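Local coordinates for zinc phosphodiesterase ELAC protein 1 (Homo sapiens, PDB 3ZWF), which cuts RNA endonucleolytically as a zinc-dependent phosphodiesterase, with some tRNA 3'-processing activity, and serves tRNA repair by removing a 2',3'-cyclic phosphate, at residues 4-9 against 44-49; 175-178 against 184-187; 122-127 against 154-159. All blocks are in the same frame, centred on the assembly; numbering follows the deposited sequence.

Contact 1: 4-9 against 44-49; sequences TFLGTG and MKSQLK. With EDO (1,2-ethanediol), chain G.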
# COMPACT_ATOMS: atom_id res chain seq x y z
N THR A 4 10.51 -17.15 -5.47
CA THR A 4 9.07 -17.10 -5.57
C THR A 4 8.60 -15.72 -6.04
O THR A 4 8.89 -14.71 -5.39
CB THR A 4 8.39 -17.41 -4.21
OG1 THR A 4 8.75 -18.71 -3.76
CG2 THR A 4 6.83 -17.32 -4.34
N PHE A 5 7.90 -15.67 -7.15
CA PHE A 5 7.32 -14.42 -7.66
C PHE A 5 6.02 -14.11 -6.96
O PHE A 5 5.07 -14.87 -7.04
CB PHE A 5 7.13 -14.49 -9.17
CG PHE A 5 8.43 -14.55 -9.89
CD1 PHE A 5 9.07 -15.76 -10.03
CD2 PHE A 5 9.09 -13.39 -10.32
CE1 PHE A 5 10.34 -15.85 -10.66
CE2 PHE A 5 10.38 -13.49 -10.95
CZ PHE A 5 10.97 -14.70 -11.10
N LEU A 6 5.93 -12.96 -6.32
CA LEU A 6 4.71 -12.53 -5.67
C LEU A 6 3.89 -11.57 -6.54
O LEU A 6 2.65 -11.61 -6.54
CB LEU A 6 4.98 -11.93 -4.29
CG LEU A 6 5.62 -12.91 -3.30
CD1 LEU A 6 6.14 -12.22 -2.07
CD2 LEU A 6 4.68 -14.07 -2.91
N GLY A 7 4.58 -10.73 -7.29
CA GLY A 7 3.96 -9.81 -8.21
C GLY A 7 4.82 -9.59 -9.41
O GLY A 7 6.06 -9.27 -9.31
N THR A 8 4.19 -9.72 -10.55
CA THR A 8 4.83 -9.78 -11.87
C THR A 8 4.32 -8.68 -12.80
O THR A 8 4.63 -8.68 -13.96
CB THR A 8 4.65 -11.14 -12.49
OG1 THR A 8 3.25 -11.46 -12.70
CG2 THR A 8 5.28 -12.24 -11.56
N GLY A 9 3.50 -7.76 -12.27
CA GLY A 9 3.00 -6.71 -13.12
C GLY A 9 3.77 -5.41 -13.04
O GLY A 9 4.44 -5.09 -12.02
N MET A 44 0.65 -13.87 2.08
CA MET A 44 -0.31 -14.72 2.77
C MET A 44 -0.84 -15.83 1.88
O MET A 44 -0.98 -16.95 2.34
CB MET A 44 -1.46 -13.87 3.35
CG MET A 44 -0.97 -12.92 4.38
SD MET A 44 -2.37 -11.85 4.80
CE MET A 44 -3.39 -12.96 5.76
N LYS A 45 -1.12 -15.53 0.61
CA LYS A 45 -1.67 -16.48 -0.36
C LYS A 45 -0.62 -17.51 -0.77
O LYS A 45 -0.97 -18.61 -1.15
CB LYS A 45 -2.16 -15.77 -1.63
CG LYS A 45 -3.48 -14.96 -1.44
CD LYS A 45 -3.76 -13.86 -2.51
CE LYS A 45 -3.83 -14.28 -3.96
NZ LYS A 45 -3.69 -13.05 -4.89
N SER A 46 0.65 -17.13 -0.67
CA SER A 46 1.76 -18.01 -1.04
C SER A 46 2.06 -19.05 0.03
O SER A 46 1.52 -19.02 1.13
CB SER A 46 3.00 -17.18 -1.33
OG SER A 46 3.67 -16.83 -0.13
N GLN A 47 2.97 -19.98 -0.27
CA GLN A 47 3.50 -20.92 0.74
C GLN A 47 4.54 -20.31 1.69
O GLN A 47 4.98 -20.96 2.64
CB GLN A 47 4.08 -22.19 0.09
N LEU A 48 4.93 -19.07 1.44
CA LEU A 48 5.92 -18.36 2.27
C LEU A 48 5.26 -17.72 3.48
O LEU A 48 4.05 -17.53 3.50
CB LEU A 48 6.57 -17.26 1.46
CG LEU A 48 7.18 -17.63 0.13
CD1 LEU A 48 7.29 -16.35 -0.68
CD2 LEU A 48 8.54 -18.28 0.35
N LYS A 49 6.08 -17.35 4.46
CA LYS A 49 5.61 -16.67 5.67
C LYS A 49 6.37 -15.35 5.87
O LYS A 49 7.61 -15.34 5.89
CB LYS A 49 5.77 -17.58 6.89
C1 EDO G . 5.00 -20.42 -2.28
O1 EDO G . 4.82 -19.69 -3.50
C2 EDO G . 6.31 -21.20 -2.21
O2 EDO G . 7.42 -20.33 -2.18
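L48 turns one methyl, CD1, onto T4, where it packs against the methyl CG2 at 3.8 Å. The other point of touch is L6 CD2, which meets S46 CB at 3.9 Å and lies 4.1 Å from L48 CD1, so one leucine methyl serves two neighbours. No hydrogen bond joins 4-9 to 44-49; the meeting rests on a few methyl groups and the CB of S46. Threonine suits its position through its methyl: CG2, anti to the backbone N, gives L48 CD1 an apolar surface. Incidentally, T4 OG1 is hydrogen-bonded to O2 of a 1,2-ethanediol at 2.6 Å, a molecule probably left by the crystallisation liquor.

In the metallo-beta-lactamase fold of this enzyme, the contact sets the exit of helix 39-45 against strand 2-5 and the residue after it. A classic beta bulge follows, L6 and G7 both facing A21. S46 is the first residue to leave the helix, and its hydroxyl accepts from L48 N at 3.0 Å (N-H...O 149°), an ST turn that sets L48 toward T4. The same OG is hydrogen-bonded to L43 O. Further out, the side chain of L43 touches both L6 and L48, and Q42 NE2 binds L6 O.

Contact 2: 175-178 against 184-187; sequences AFRL and SFGF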
# COMPACT_ATOMS: atom_id res chain seq x y z
N ALA A 175 25.05 -4.26 -5.09
CA ALA A 175 24.13 -3.57 -5.99
C ALA A 175 24.94 -2.91 -7.12
O ALA A 175 26.14 -2.63 -6.99
CB ALA A 175 23.30 -2.54 -5.26
N PHE A 176 24.26 -2.66 -8.22
CA PHE A 176 24.83 -1.94 -9.34
C PHE A 176 23.77 -1.02 -9.97
O PHE A 176 22.57 -1.19 -9.76
CB PHE A 176 25.45 -2.88 -10.39
CG PHE A 176 24.51 -3.97 -10.90
CD1 PHE A 176 24.31 -5.14 -10.19
CD2 PHE A 176 23.82 -3.80 -12.09
CE1 PHE A 176 23.45 -6.09 -10.65
CE2 PHE A 176 22.96 -4.78 -12.60
CZ PHE A 176 22.77 -5.94 -11.87
N ARG A 177 24.26 -0.06 -10.74
CA ARG A 177 23.43 1.03 -11.24
C ARG A 177 22.77 0.66 -12.56
O ARG A 177 23.43 0.13 -13.49
CB ARG A 177 24.25 2.29 -11.44
CG ARG A 177 24.88 2.83 -10.15
CD ARG A 177 25.81 3.99 -10.46
NE ARG A 177 26.93 3.53 -11.25
CZ ARG A 177 27.70 4.29 -12.02
NH1 ARG A 177 27.49 5.60 -12.11
NH2 ARG A 177 28.69 3.74 -12.70
N LEU A 178 21.48 0.98 -12.60
CA LEU A 178 20.65 0.90 -13.79
C LEU A 178 20.15 2.27 -14.22
O LEU A 178 20.22 3.22 -13.44
CB LEU A 178 19.43 -0.02 -13.55
CG LEU A 178 19.74 -1.40 -12.99
CD1 LEU A 178 18.48 -2.25 -12.77
CD2 LEU A 178 20.65 -2.18 -13.96
N SER A 184 17.68 3.54 -10.50
CA SER A 184 17.26 2.21 -10.20
C SER A 184 18.48 1.30 -10.10
O SER A 184 19.54 1.60 -10.66
CB SER A 184 16.27 1.74 -11.29
OG SER A 184 15.82 0.40 -11.10
N PHE A 185 18.32 0.23 -9.33
CA PHE A 185 19.41 -0.67 -8.97
C PHE A 185 19.08 -2.10 -9.29
O PHE A 185 17.94 -2.54 -9.27
CB PHE A 185 19.79 -0.55 -7.48
CG PHE A 185 20.23 0.83 -7.08
CD1 PHE A 185 21.55 1.27 -7.30
CD2 PHE A 185 19.33 1.69 -6.50
CE1 PHE A 185 21.93 2.54 -6.95
CE2 PHE A 185 19.72 2.94 -6.15
CZ PHE A 185 21.01 3.37 -6.38
N GLY A 186 20.14 -2.83 -9.64
CA GLY A 186 20.12 -4.27 -9.65
C GLY A 186 20.94 -4.84 -8.51
O GLY A 186 21.84 -4.17 -7.93
N PHE A 187 20.62 -6.07 -8.15
CA PHE A 187 21.25 -6.75 -7.04
C PHE A 187 21.81 -8.07 -7.51
O PHE A 187 21.15 -8.81 -8.26
CB PHE A 187 20.28 -6.99 -5.90
CG PHE A 187 19.69 -5.72 -5.33
CD1 PHE A 187 20.42 -4.94 -4.47
CD2 PHE A 187 18.42 -5.32 -5.71
CE1 PHE A 187 19.90 -3.76 -3.96
CE2 PHE A 187 17.89 -4.13 -5.21
CZ PHE A 187 18.63 -3.35 -4.32
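F176 and G186 form an antiparallel hydrogen-bonded pair, F176 N giving to G186 O and G186 N to F176 O, both at 2.9 Å, between short strand segments whose N-to-C directions are 141° apart. They belong to the beta hairpin 171-179/184-191 in one of the two mixed sheets of the metallo-beta-lactamase fold, and the turn between its strands carries the zinc ligand H180. A third backbone bond runs from L178 N to S184 O.

On one face of the hairpin the F176 ring folds back over its partner. Its CG occupies the crowded position between backbone N and carbonyl carbon (chi1 54°), which brings the ring flat across G186; the glycine CA makes a CH-pi contact 4.0 Å from the ring centroid. Glycine suits this place: with no side chain, its CA can lie directly under the ring. Beside it, L178 CD1 reaches across to F185 C at 3.5 Å, its branched end lying against the opposite backbone. On this face too, nearer the metals, S184 OG is hydrogen-bonded to the main-chain O of D251, the ligand shared by both zinc ions.

The other face carries A175, R177, F185 and F187. A175, small and apolar, packs its CB against F187 CD1 at 3.8 Å. R177 sends its aliphatic stem past F185 and hydrogen-bonds T124 OG1 through NH1; Y163 meets the F185 ring edge-to-face. The F185 ring turns its edge to the other strand, with CD1 3.6 Å from F176 O.

Contact 3: 122-127 against 154-159; sequences VPTADQ and ILLDSE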
# COMPACT_ATOMS: atom_id res chain seq x y z
N VAL A 122 23.41 5.46 -2.52
CA VAL A 122 23.49 6.81 -3.09
C VAL A 122 23.63 6.67 -4.60
O VAL A 122 24.72 6.21 -5.12
CB VAL A 122 24.68 7.65 -2.52
CG1 VAL A 122 24.77 9.01 -3.22
CG2 VAL A 122 24.51 7.83 -1.03
N PRO A 123 22.59 7.05 -5.34
CA PRO A 123 22.68 6.97 -6.79
C PRO A 123 23.56 8.06 -7.41
O PRO A 123 23.95 9.04 -6.76
CB PRO A 123 21.23 7.14 -7.21
CG PRO A 123 20.65 7.99 -6.14
CD PRO A 123 21.32 7.64 -4.89
N THR A 124 23.87 7.87 -8.69
CA THR A 124 24.57 8.88 -9.46
C THR A 124 23.55 9.51 -10.43
O THR A 124 22.57 8.87 -10.83
CB THR A 124 25.81 8.37 -10.16
OG1 THR A 124 25.46 7.37 -11.13
CG2 THR A 124 26.78 7.80 -9.13
N ALA A 125 23.85 10.75 -10.81
CA ALA A 125 22.94 11.58 -11.62
C ALA A 125 22.71 10.99 -13.02
O ALA A 125 21.65 11.17 -13.63
CB ALA A 125 23.50 13.02 -11.73
N ASP A 126 23.70 10.23 -13.52
CA ASP A 126 23.60 9.64 -14.87
C ASP A 126 22.77 8.34 -14.92
O ASP A 126 22.76 7.66 -15.91
CB ASP A 126 24.98 9.45 -15.54
CG ASP A 126 25.91 8.50 -14.79
OD1 ASP A 126 25.64 8.14 -13.64
OD2 ASP A 126 26.96 8.11 -15.35
N GLN A 127 22.06 8.04 -13.83
CA GLN A 127 21.15 6.91 -13.78
C GLN A 127 19.75 7.30 -14.24
O GLN A 127 18.88 6.47 -14.26
CB GLN A 127 21.03 6.38 -12.36
CG GLN A 127 22.27 5.62 -11.92
CD GLN A 127 22.07 4.94 -10.58
OE1 GLN A 127 22.56 5.41 -9.56
NE2 GLN A 127 21.31 3.82 -10.57
N ILE A 154 25.64 4.24 1.64
CA ILE A 154 26.50 3.37 0.84
C ILE A 154 26.81 4.04 -0.48
O ILE A 154 25.92 4.30 -1.29
CB ILE A 154 25.91 1.98 0.58
CG1 ILE A 154 25.48 1.29 1.88
CG2 ILE A 154 26.94 1.10 -0.16
CD1 ILE A 154 24.79 -0.05 1.64
N LEU A 155 28.11 4.25 -0.70
CA LEU A 155 28.58 4.95 -1.89
C LEU A 155 28.97 3.97 -2.97
O LEU A 155 29.42 2.87 -2.70
CB LEU A 155 29.75 5.88 -1.57
CG LEU A 155 29.53 6.88 -0.44
CD1 LEU A 155 30.73 7.84 -0.34
CD2 LEU A 155 28.28 7.71 -0.66
N LEU A 156 28.84 4.40 -4.22
CA LEU A 156 29.39 3.65 -5.33
C LEU A 156 30.89 3.53 -5.19
O LEU A 156 31.57 4.49 -4.90
CB LEU A 156 29.08 4.36 -6.65
CG LEU A 156 29.51 3.61 -7.92
CD1 LEU A 156 28.65 2.38 -8.22
CD2 LEU A 156 29.50 4.60 -9.08
N ASP A 157 31.39 2.33 -5.34
CA ASP A 157 32.82 2.14 -5.34
C ASP A 157 33.32 2.38 -6.75
O ASP A 157 32.95 1.64 -7.64
CB ASP A 157 33.18 0.74 -4.88
CG ASP A 157 34.65 0.61 -4.72
OD1 ASP A 157 35.35 0.55 -5.76
OD2 ASP A 157 35.08 0.72 -3.55
N SER A 158 34.18 3.37 -6.93
CA SER A 158 34.59 3.78 -8.28
C SER A 158 35.49 2.76 -8.96
O SER A 158 35.51 2.68 -10.18
CB SER A 158 35.34 5.11 -8.25
OG SER A 158 35.43 5.67 -9.55
N GLU A 159 36.25 2.00 -8.18
CA GLU A 159 37.11 0.95 -8.75
C GLU A 159 36.26 -0.22 -9.30
O GLU A 159 36.43 -0.66 -10.43
CB GLU A 159 38.13 0.44 -7.72
O HOH W 1 27.26 6.87 -4.72
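V122 lies alongside L155, the two side chains pointing the same way, and CG2 of the valine touches CD2 of the leucine at 3.8 Å. In V122 this methyl stands anti to the carbonyl carbon, next to the backbone N, which gives a hydrogen bond to I154 O at 3.0 Å. That bond continues the parallel pairing of strands 116-121 and 153-154 at the border of their sheet. One step on, the chains have parted and a water spans them, donating to V122 O (2.7 Å) and accepting from L156 N (3.0 Å). V122 O is also bonded by Y163 OH.

Beyond the water, T124 CG2 and L156 CD2 come within 4.2 Å. Threonine can spare a methyl for this because its polar atoms are engaged elsewhere: OG1 donates to D126 OD1 at 2.6 Å and is also hydrogen-bonded to R177 NH1 of strand 171-179, while T124 N meets an in-plane lone pair of Q127 OE1 at 2.9 Å. One direct backbone bond, one water and a few methyl groups thus join two loops at the surface, so the direct hold across the contact is slight, while 122-127 has bonds of its own turn and further ones to Y163 and strand 171-179.

In the fold
From the N terminus, contact 1 comes first: it closes a loop of 34 residues that holds strands 21-26 and 29-33, bringing the exit of helix 39-45 back to strand 2-5. Contact 3 follows, closing 26 residues, many of them not modelled, at the outer edge of the same sheet. Contact 2 is last and most local, a hairpin in the other sheet. The three run in series, none nested in or crossing another. Contacts 2 and 3 touch, with Q127 NE2 probably hydrogen-bonded to L178 O at 3.1 Å, tying the loop after strand 116-121 to the hairpin. Contact 1 lies on the opposite side of the chain's centre from both, its centre about 23 Å from that of contact 2.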